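Local coordinates for protein putative polyketide cyclase (Acidithiobacillus ferrooxidans, PDB 3F9S) that is a putative polyketide cyclase of the SnoaL-like family, in the NTF2 clan, at residues A[36-42]-A[123-129]; A[11-15]-A[116-121]. All coordinates share one frame; numbering follows the deposited sequence. Where two conformers were deposited one is given.

Contact 1: A[36-42]-A[123-129]; sequences YTVLHDP and LTGHWQI
D41 OD2 accepts a hydrogen bond from H126 NE2 at 2.7 Å and forms a salt bridge with R59 of helix 53-66. The bond from H126 runs in the plane of the imidazole but meets D41 OD2 from above the carboxylate, 42° out of that plane. The other oxygen, D41 OD1, accepts from Q128 NE2 at 3.0 Å, again from above the carboxylate. Q128 OE1 turns to T114, and Q128 NE2 also bonds a glycerol. At the far edge of the imidazole, Y36 OH is hydrogen-bonded to H126 ND1 at 2.5 Å, so both ring nitrogens are held. H126 has CG between its backbone N and carbonyl carbon (chi1 73°), which stands the ring between Y36 and D41. This polar row lies on the inner face of the parallel pair of strands 36-40 and 122-130, a part of the curved sheet of the NTF2-like cone; the glycerol, probably from the crystallisation liquor, may mark a pocket there. A beta bulge between V38 and H40 shifts the register by one. H126 O accepts from L39 N at 2.9 Å and only weakly from H40 N. G125 CA sits over the Y36 ring face, 3.7 Å from its centroid. On the other face of the sheet, H40 and the W127 six-membered ring form an offset stack, planes 19° apart, with H40 CB over the indole five-membered ring. With an alanine here instead of W127 the indole platform is gone, and the H40 ring would probably be freer to turn away from S111 of the second subunit, which H40 NE2 bonds.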
loop_
_atom_site.group_PDB
_atom_site.type_symbol
_atom_site.label_atom_id
_atom_site.label_comp_id
_atom_site.label_asym_id
_atom_site.label_seq_id
_atom_site.Cartn_x
_atom_site.Cartn_y
_atom_site.Cartn_z
ATOM N N TYR A 36 13.188 15.050 -4.252
ATOM C CA TYR A 36 12.263 14.109 -3.691
ATOM C C TYR A 36 11.296 13.713 -4.794
ATOM O O TYR A 36 10.649 14.573 -5.356
ATOM C CB TYR A 36 11.524 14.746 -2.537
ATOM C CG TYR A 36 10.591 13.801 -1.848
ATOM C CD1 TYR A 36 9.295 13.601 -2.326
ATOM C CD2 TYR A 36 10.971 13.151 -0.683
ATOM C CE1 TYR A 36 8.415 12.749 -1.644
ATOM C CE2 TYR A 36 10.128 12.303 -0.025
ATOM C CZ TYR A 36 8.845 12.108 -0.506
ATOM O OH TYR A 36 8.023 11.261 0.196
ATOM N N THR A 37 11.184 12.419 -5.051
ATOM C CA THR A 37 10.362 11.926 -6.131
ATOM C C THR A 37 9.177 11.176 -5.608
ATOM O O THR A 37 9.334 10.245 -4.847
ATOM C CB THR A 37 11.171 11.005 -7.043
ATOM O OG1 THR A 37 12.284 11.747 -7.529
ATOM C CG2 THR A 37 10.333 10.493 -8.229
ATOM N N VAL A 38 7.990 11.571 -6.044
ATOM C CA VAL A 38 6.780 10.818 -5.715
ATOM C C VAL A 38 6.801 9.714 -6.778
ATOM O O VAL A 38 6.325 9.877 -7.893
ATOM C CB VAL A 38 5.516 11.660 -5.784
ATOM C CG1 VAL A 38 4.306 10.791 -5.458
ATOM C CG2 VAL A 38 5.610 12.885 -4.858
ATOM N N LEU A 39 7.404 8.597 -6.422
ATOM C CA LEU A 39 7.609 7.504 -7.362
ATOM C C LEU A 39 6.291 6.858 -7.743
ATOM O O LEU A 39 6.091 6.508 -8.877
ATOM C CB LEU A 39 8.521 6.450 -6.765
ATOM C CG LEU A 39 9.933 6.931 -6.442
ATOM C CD1 LEU A 39 10.590 5.958 -5.445
ATOM C CD2 LEU A 39 10.720 7.043 -7.743
ATOM N N HIS A 40 5.418 6.697 -6.770
ATOM C CA HIS A 40 4.130 6.096 -7.011
ATOM C C HIS A 40 3.240 6.514 -5.867
ATOM O O HIS A 40 3.629 6.418 -4.709
ATOM C CB HIS A 40 4.300 4.585 -7.038
ATOM C CG HIS A 40 3.041 3.844 -7.322
ATOM N ND1 HIS A 40 2.549 3.677 -8.595
ATOM C CD2 HIS A 40 2.200 3.181 -6.495
ATOM C CE1 HIS A 40 1.441 2.952 -8.538
ATOM N NE2 HIS A 40 1.189 2.670 -7.271
ATOM N N ASP A 41 2.028 6.940 -6.189
ATOM C CA ASP A 41 1.115 7.434 -5.179
ATOM C C ASP A 41 -0.201 7.702 -5.889
ATOM O O ASP A 41 -0.473 8.846 -6.292
ATOM C CB ASP A 41 1.658 8.716 -4.542
ATOM C CG ASP A 41 1.029 9.019 -3.201
ATOM O OD1 ASP A 41 -0.033 8.465 -2.834
ATOM O OD2 ASP A 41 1.617 9.896 -2.547
ATOM N N PRO A 42 -0.985 6.637 -6.105
ATOM C CA PRO A 42 -2.218 6.716 -6.865
ATOM C C PRO A 42 -3.076 7.920 -6.563
ATOM O O PRO A 42 -3.418 8.163 -5.408
ATOM C CB PRO A 42 -2.915 5.422 -6.511
ATOM C CG PRO A 42 -1.755 4.469 -6.425
ATOM C CD PRO A 42 -0.738 5.248 -5.672
ATOM N N LEU A 123 14.998 11.896 3.017
ATOM C CA LEU A 123 14.095 11.133 2.199
ATOM C C LEU A 123 14.197 11.637 0.781
ATOM O O LEU A 123 14.209 12.842 0.549
ATOM C CB LEU A 123 12.669 11.292 2.690
ATOM C CG LEU A 123 12.465 10.906 4.159
ATOM C CD1 LEU A 123 11.033 11.171 4.573
ATOM C CD2 LEU A 123 12.851 9.448 4.454
ATOM N N THR A 124 14.327 10.700 -0.138
ATOM C CA THR A 124 14.466 11.000 -1.560
ATOM C C THR A 124 13.221 10.715 -2.369
ATOM O O THR A 124 13.162 11.043 -3.554
ATOM C CB THR A 124 15.615 10.225 -2.173
ATOM O OG1 THR A 124 15.317 8.828 -2.107
ATOM C CG2 THR A 124 16.913 10.563 -1.449
ATOM N N GLY A 125 12.250 10.040 -1.773
ATOM C CA GLY A 125 11.018 9.782 -2.475
ATOM C C GLY A 125 10.185 8.784 -1.752
ATOM O O GLY A 125 10.605 8.268 -0.725
ATOM N N HIS A 126 9.001 8.534 -2.294
ATOM C CA HIS A 126 8.142 7.496 -1.742
ATOM C C HIS A 126 7.359 6.737 -2.807
ATOM O O HIS A 126 7.144 7.231 -3.898
ATOM C CB HIS A 126 7.212 8.020 -0.654
ATOM C CG HIS A 126 6.095 8.874 -1.166
ATOM N ND1 HIS A 126 6.129 10.248 -1.125
ATOM C CD2 HIS A 126 4.895 8.543 -1.703
ATOM C CE1 HIS A 126 5.001 10.726 -1.618
ATOM N NE2 HIS A 126 4.245 9.712 -1.993
ATOM N N TRP A 127 6.992 5.512 -2.458
ATOM C CA TRP A 127 6.165 4.642 -3.265
ATOM C C TRP A 127 5.062 4.291 -2.286
ATOM O O TRP A 127 5.305 3.629 -1.281
ATOM C CB TRP A 127 6.968 3.431 -3.672
ATOM C CG TRP A 127 6.392 2.687 -4.774
ATOM C CD1 TRP A 127 6.819 2.695 -6.061
ATOM C CD2 TRP A 127 5.312 1.768 -4.707
ATOM N NE1 TRP A 127 6.054 1.843 -6.807
ATOM C CE2 TRP A 127 5.120 1.257 -6.003
ATOM C CE3 TRP A 127 4.488 1.302 -3.674
ATOM C CZ2 TRP A 127 4.134 0.317 -6.300
ATOM C CZ3 TRP A 127 3.498 0.376 -3.980
ATOM C CH2 TRP A 127 3.326 -0.097 -5.283
ATOM N N GLN A 128 3.848 4.742 -2.564
ATOM C CA GLN A 128 2.777 4.632 -1.606
ATOM C C GLN A 128 1.484 4.093 -2.170
ATOM O O GLN A 128 1.178 4.287 -3.332
ATOM C CB GLN A 128 2.520 6.028 -1.061
ATOM C CG GLN A 128 1.344 6.194 -0.149
ATOM C CD GLN A 128 1.473 7.478 0.585
ATOM O OE1 GLN A 128 2.178 7.518 1.572
ATOM N NE2 GLN A 128 0.873 8.546 0.073
ATOM N N ILE A 129 0.768 3.368 -1.327
ATOM C CA ILE A 129 -0.597 2.958 -1.662
ATOM C C ILE A 129 -1.374 3.265 -0.395
ATOM O O ILE A 129 -0.906 2.982 0.694
ATOM C CB ILE A 129 -0.717 1.455 -1.987
ATOM C CG1 ILE A 129 0.299 1.028 -3.028
ATOM C CG2 ILE A 129 -2.168 1.127 -2.425
ATOM C CD1 ILE A 129 0.053 1.532 -4.402
HETATM O O HOH W 1 14.399 11.844 -5.834
#

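Contact 2: A[11-15]-A[116-121]; sequences ILTQF and YYFDGN
L12 and F15 of helix 8-21 both reach Y116 on strand 107-118, but in different ways. L12 lays its CD2 methyl over a face of the tyrosine ring, 3.8 Å from the centroid, as a CH-pi contact. F15 arrives edge first: its CE2 lies 3.5 Å from Y116 CZ, and the two planes stand at 86° in an offset edge-to-face pair. F15 has CG anti to the backbone N (chi1 154°), which carries its ring out from the helix to the hydroxyl end of Y116. The branch point of L12 also serves a second ring. L12 CG sits 3.7 Å from F118 CZ, at the edge of that phenylalanine and near its plane. I11 CG2 meets the same edge at F118 CE2, more loosely, at 4.2 Å. The other branch of I11 runs on to the turn after the strand, where its CD1 lies 3.3 Å from N121 CG. Y116 and F118 are two residues apart on the strand, so both rings point to the helix; Y117 between them faces the other way.

Around this first shell, L123 of the next strand touches L12, F15 and F118, and V84 and L77 add to the packing on L12. Y31 meets the F15 ring edge-to-face, and S5 holds N121 OD1. Helix 8-21 packs on part of the concave side of the sheet, as in other NTF2-like folds. Y116 OH, the one hydroxyl among the F15, Y116 and F118 rings, bonds a glycerol, probably from the crystallisation liquor. No hydrogen bond joins the two segments, so the helix is held to them here by apolar and aromatic packing.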
loop_
_atom_site.group_PDB
_atom_site.type_symbol
_atom_site.label_atom_id
_atom_site.label_comp_id
_atom_site.label_asym_id
_atom_site.label_seq_id
_atom_site.Cartn_x
_atom_site.Cartn_y
_atom_site.Cartn_z
ATOM N N ILE A 11 13.887 8.353 12.417
ATOM C CA ILE A 11 13.731 9.520 11.547
ATOM C C ILE A 11 12.340 9.554 10.921
ATOM O O ILE A 11 11.664 10.576 11.001
ATOM C CB ILE A 11 14.820 9.559 10.465
ATOM C CG1 ILE A 11 16.160 9.921 11.094
ATOM C CG2 ILE A 11 14.460 10.559 9.348
ATOM C CD1 ILE A 11 17.306 9.546 10.230
ATOM N N LEU A 12 11.906 8.441 10.332
ATOM C CA LEU A 12 10.564 8.356 9.731
ATOM C C LEU A 12 9.484 8.592 10.738
ATOM O O LEU A 12 8.512 9.276 10.448
ATOM C CB LEU A 12 10.262 6.994 9.099
ATOM C CG LEU A 12 10.717 6.702 7.687
ATOM C CD1 LEU A 12 10.115 5.362 7.213
ATOM C CD2 LEU A 12 10.349 7.850 6.744
ATOM N N THR A 13 9.663 7.993 11.904
ATOM C CA THR A 13 8.730 8.164 12.985
ATOM C C THR A 13 8.598 9.649 13.351
ATOM O O THR A 13 7.471 10.141 13.393
ATOM C CB THR A 13 9.082 7.323 14.198
ATOM O OG1 THR A 13 9.224 5.950 13.808
ATOM C CG2 THR A 13 7.984 7.445 15.291
ATOM N N GLN A 14 9.718 10.351 13.534
ATOM C CA GLN A 14 9.691 11.778 13.928
ATOM C C GLN A 14 9.137 12.638 12.797
ATOM O O GLN A 14 8.315 13.515 13.024
ATOM C CB GLN A 14 11.083 12.298 14.319
ATOM C CG GLN A 14 11.021 13.595 15.139
ATOM C CD GLN A 14 12.368 14.276 15.384
ATOM O OE1 GLN A 14 13.295 14.187 14.573
ATOM N NE2 GLN A 14 12.456 15.006 16.486
ATOM N N PHE A 15 9.637 12.391 11.589
ATOM C CA PHE A 15 9.190 13.069 10.380
ATOM C C PHE A 15 7.680 12.966 10.197
ATOM O O PHE A 15 7.009 13.966 9.978
ATOM C CB PHE A 15 9.910 12.446 9.185
ATOM C CG PHE A 15 9.182 12.557 7.877
ATOM C CD1 PHE A 15 9.044 13.758 7.213
ATOM C CD2 PHE A 15 8.647 11.409 7.312
ATOM C CE1 PHE A 15 8.372 13.801 5.978
ATOM C CE2 PHE A 15 7.993 11.448 6.119
ATOM C CZ PHE A 15 7.850 12.631 5.451
ATOM N N TYR A 116 9.683 4.467 1.819
ATOM C CA TYR A 116 10.443 5.701 1.861
ATOM C C TYR A 116 11.844 5.348 1.503
ATOM O O TYR A 116 12.366 4.392 2.042
ATOM C CB TYR A 116 10.433 6.323 3.249
ATOM C CG TYR A 116 9.289 7.244 3.427
ATOM C CD1 TYR A 116 9.302 8.480 2.770
ATOM C CD2 TYR A 116 8.197 6.912 4.207
ATOM C CE1 TYR A 116 8.272 9.357 2.892
ATOM C CE2 TYR A 116 7.136 7.794 4.339
ATOM C CZ TYR A 116 7.185 9.011 3.669
ATOM O OH TYR A 116 6.181 9.929 3.778
ATOM N N TYR A 117 12.410 6.111 0.575
ATOM C CA TYR A 117 13.769 5.927 0.140
ATOM C C TYR A 117 14.600 6.988 0.807
ATOM O O TYR A 117 14.181 8.149 0.889
ATOM C CB TYR A 117 13.839 6.036 -1.379
ATOM C CG TYR A 117 13.208 4.836 -1.999
ATOM C CD1 TYR A 117 13.942 3.659 -2.092
ATOM C CD2 TYR A 117 11.872 4.834 -2.434
ATOM C CE1 TYR A 117 13.400 2.518 -2.639
ATOM C CE2 TYR A 117 11.315 3.668 -2.993
ATOM C CZ TYR A 117 12.092 2.530 -3.079
ATOM O OH TYR A 117 11.647 1.349 -3.625
ATOM N N PHE A 118 15.812 6.583 1.184
ATOM C CA PHE A 118 16.720 7.419 1.928
ATOM C C PHE A 118 18.018 7.672 1.218
ATOM O O PHE A 118 18.480 6.873 0.410
ATOM C CB PHE A 118 17.096 6.750 3.238
ATOM C CG PHE A 118 16.040 6.800 4.262
ATOM C CD1 PHE A 118 14.958 5.921 4.199
ATOM C CD2 PHE A 118 16.136 7.693 5.328
ATOM C CE1 PHE A 118 13.984 5.953 5.178
ATOM C CE2 PHE A 118 15.171 7.725 6.301
ATOM C CZ PHE A 118 14.093 6.849 6.227
ATOM N N ASP A 119 18.574 8.827 1.531
ATOM C CA ASP A 119 19.939 9.168 1.152
ATOM C C ASP A 119 20.441 9.685 2.492
ATOM O O ASP A 119 20.174 10.833 2.839
ATOM C CB ASP A 119 19.947 10.210 0.044
ATOM C CG ASP A 119 21.337 10.610 -0.398
ATOM O OD1 ASP A 119 22.327 10.244 0.248
ATOM O OD2 ASP A 119 21.436 11.337 -1.405
ATOM N N GLY A 120 21.123 8.821 3.254
ATOM C CA GLY A 120 21.528 9.162 4.610
ATOM C C GLY A 120 20.273 9.300 5.455
ATOM O O GLY A 120 19.416 8.426 5.439
ATOM N N ASN A 121 20.146 10.422 6.154
ATOM C CA ASN A 121 18.978 10.714 6.977
ATOM C C ASN A 121 17.855 11.409 6.232
ATOM O O ASN A 121 16.868 11.744 6.862
ATOM C CB ASN A 121 19.364 11.587 8.176
ATOM C CG ASN A 121 20.124 10.838 9.222
ATOM O OD1 ASN A 121 20.384 9.644 9.078
ATOM N ND2 ASN A 121 20.434 11.509 10.304
#

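In the fold
Contacts 1 and 2 have centres about 13 Å apart and share one mixed sheet. Along the chain their segments alternate: 11-15, 36-42, 116-121, 123-129. Strands 107-118 and 122-130 follow each other and are antiparallel neighbours, so contact 1 pairs the second of them with strand 36-40 while contact 2 sets helix 8-21 against the first. The contacts also touch directly. T124 N and G125 O probably bond the backbone of Y117, Y36 OH packs on Y116, and L123 reaches F118. Contact 1 builds the sheet; contact 2 seats helix 8-21 on it. Glycerol, probably from the crystallisation liquor, lies near side chains of both, which is consistent with a pocket as in the family.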